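Local coordinates for protein putative MAR1 (Leishmania donovani, PDB 1X9G) that is of unknown function but belongs to the isochorismatase superfamily, and may act as a hydrolase, putatively a ribonuclease, at residues A[61-66]-A[98-103]. Sequence-based numbering, arbitrary orientation.
Sequences KYIVTE and PQVEEL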
loop_
_atom_site.group_PDB
_atom_site.type_symbol
_atom_site.label_atom_id
_atom_site.label_comp_id
_atom_site.label_asym_id
_atom_site.label_seq_id
_atom_site.Cartn_x
_atom_site.Cartn_y
_atom_site.Cartn_z
ATOM N N LYS A 61 28.664 9.876 -9.497
ATOM C CA LYS A 61 28.497 10.658 -10.719
ATOM C C LYS A 61 27.184 11.455 -10.670
ATOM O O LYS A 61 26.253 11.107 -9.919
ATOM C CB LYS A 61 28.464 9.734 -11.943
ATOM C CG LYS A 61 29.571 8.663 -11.911
ATOM C CD LYS A 61 29.211 7.624 -13.169
ATOM C CE LYS A 61 30.587 6.583 -12.976
ATOM N NZ LYS A 61 30.416 5.552 -14.099
ATOM N N TYR A 62 27.095 12.502 -11.489
ATOM C CA TYR A 62 25.869 13.295 -11.571
ATOM C C TYR A 62 25.460 13.462 -13.036
ATOM O O TYR A 62 26.276 13.834 -13.885
ATOM C CB TYR A 62 26.094 14.636 -10.895
ATOM C CG TYR A 62 24.847 15.397 -10.557
ATOM C CD1 TYR A 62 24.384 15.458 -9.234
ATOM C CD2 TYR A 62 24.115 16.077 -11.561
ATOM C CE1 TYR A 62 23.237 16.159 -8.908
ATOM C CE2 TYR A 62 22.966 16.793 -11.245
ATOM C CZ TYR A 62 22.539 16.827 -9.917
ATOM O OH TYR A 62 21.420 17.539 -9.594
ATOM N N ILE A 63 24.197 13.185 -13.341
ATOM C CA ILE A 63 23.754 13.030 -14.724
ATOM C C ILE A 63 22.453 13.827 -14.972
ATOM O O ILE A 63 21.507 13.751 -14.197
ATOM C CB ILE A 63 23.631 11.509 -15.098
ATOM C CG1 ILE A 63 24.948 10.771 -14.816
ATOM C CG2 ILE A 63 23.148 11.281 -16.551
ATOM C CD1 ILE A 63 24.850 9.257 -14.988
ATOM N N VAL A 64 22.426 14.612 -16.035
ATOM C CA VAL A 64 21.294 15.452 -16.370
ATOM C C VAL A 64 20.890 14.954 -17.733
ATOM O O VAL A 64 21.721 14.876 -18.633
ATOM C CB VAL A 64 21.729 16.936 -16.503
ATOM C CG1 VAL A 64 20.595 17.828 -16.950
ATOM C CG2 VAL A 64 22.359 17.447 -15.184
ATOM N N THR A 65 19.626 14.573 -17.885
ATOM C CA THR A 65 19.084 14.345 -19.228
ATOM C C THR A 65 18.157 15.515 -19.549
ATOM O O THR A 65 17.420 15.997 -18.666
ATOM C CB THR A 65 18.285 13.027 -19.338
ATOM O OG1 THR A 65 17.118 13.149 -18.540
ATOM C CG2 THR A 65 19.065 11.860 -18.837
ATOM N N GLU A 66 18.212 15.989 -20.800
ATOM C CA GLU A 66 17.205 16.910 -21.306
ATOM C C GLU A 66 16.525 16.186 -22.438
ATOM O O GLU A 66 17.187 15.632 -23.320
ATOM C CB GLU A 66 17.778 18.210 -21.867
ATOM C CG GLU A 66 19.086 18.727 -21.298
ATOM C CD GLU A 66 19.328 20.176 -21.674
ATOM O OE1 GLU A 66 19.628 20.458 -22.860
ATOM O OE2 GLU A 66 19.198 21.039 -20.783
ATOM N N PRO A 98 21.939 4.780 -24.817
ATOM C CA PRO A 98 23.333 4.340 -25.000
ATOM C C PRO A 98 24.347 5.106 -24.175
ATOM O O PRO A 98 25.178 4.478 -23.501
ATOM C CB PRO A 98 23.564 4.573 -26.474
ATOM C CG PRO A 98 22.224 4.230 -27.077
ATOM C CD PRO A 98 21.186 4.668 -26.085
ATOM N N GLN A 99 24.282 6.439 -24.204
ATOM C CA GLN A 99 25.233 7.249 -23.421
ATOM C C GLN A 99 25.223 6.923 -21.933
ATOM O O GLN A 99 26.273 6.698 -21.340
ATOM C CB GLN A 99 25.042 8.748 -23.648
ATOM C CG GLN A 99 25.983 9.304 -24.698
ATOM C CD GLN A 99 25.568 10.668 -25.225
ATOM O OE1 GLN A 99 24.393 10.905 -25.549
ATOM N NE2 GLN A 99 26.545 11.578 -25.340
ATOM N N VAL A 100 24.036 6.863 -21.337
ATOM C CA VAL A 100 23.922 6.662 -19.887
ATOM C C VAL A 100 24.233 5.225 -19.481
ATOM O O VAL A 100 24.732 4.993 -18.397
ATOM C CB VAL A 100 22.533 7.097 -19.349
ATOM C CG1 VAL A 100 22.540 8.567 -18.952
ATOM C CG2 VAL A 100 21.509 6.874 -20.381
ATOM N N GLU A 101 23.948 4.269 -20.358
ATOM C CA GLU A 101 24.244 2.871 -20.083
ATOM C C GLU A 101 25.723 2.631 -19.748
ATOM O O GLU A 101 26.046 2.050 -18.713
ATOM C CB GLU A 101 23.829 1.995 -21.258
ATOM C CG GLU A 101 22.455 2.280 -21.808
ATOM C CD GLU A 101 21.932 1.130 -22.655
ATOM O OE1 GLU A 101 22.117 -0.035 -22.220
ATOM O OE2 GLU A 101 21.340 1.384 -23.742
ATOM N N GLU A 102 26.615 3.073 -20.627
ATOM C CA GLU A 102 28.042 2.901 -20.398
ATOM C C GLU A 102 28.504 3.715 -19.177
ATOM O O GLU A 102 29.418 3.313 -18.443
ATOM C CB GLU A 102 28.870 3.221 -21.663
ATOM C CG GLU A 102 28.415 4.429 -22.521
ATOM C CD GLU A 102 29.273 4.625 -23.810
ATOM O OE1 GLU A 102 30.331 3.934 -23.949
ATOM O OE2 GLU A 102 28.891 5.477 -24.677
ATOM N N LEU A 103 27.831 4.840 -18.955
ATOM C CA LEU A 103 28.106 5.711 -17.817
ATOM C C LEU A 103 27.585 5.103 -16.492
ATOM O O LEU A 103 27.744 5.691 -15.415
ATOM C CB LEU A 103 27.504 7.082 -18.115
ATOM C CG LEU A 103 27.915 8.433 -17.532
ATOM C CD1 LEU A 103 29.427 8.789 -17.709
ATOM C CD2 LEU A 103 27.045 9.462 -18.195
#
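The peptide carbonyl of Leu103 is the flat group touched across this contact: Lys61 NZ sits above one face of it, 3.0 Å from Leu103 O. The hydrogen bond makes a C=O...N angle of 119° and rises 59° out of the carbonyl plane, so it uses neither in-plane lone pair. Beyond CG the lysine chain is fully extended, which carries its ammonium from the strand to the C-terminal end of helix 98-102; on the way Lys61 CD passes 3.3 Å from Leu103 O. The same NZ forms a salt bridge with Asp106. Two residues along the strand, Ile63 uses both branches. CG1 lies anti to the carbonyl carbon (chi1 -55°) and sends Ile63 CD1 tip to tip against Leu103 CD2, 3.9 Å away, just past the helix, while Ile63 CG2 touches Val100 CG1 of the helix at 3.7 Å. Val100 also packs on Ile88 and Leu103 on His86, so the short helix and the residue after it pack on the parallel sheet at strands 60-67 and 86-90, in the α/β fold of the isochorismatase family. Chemically, the contact joins a small aliphatic patch to a polar margin, where the lysine charge probably gains from the carbonyl dipole at the helix end as well as from the aspartate.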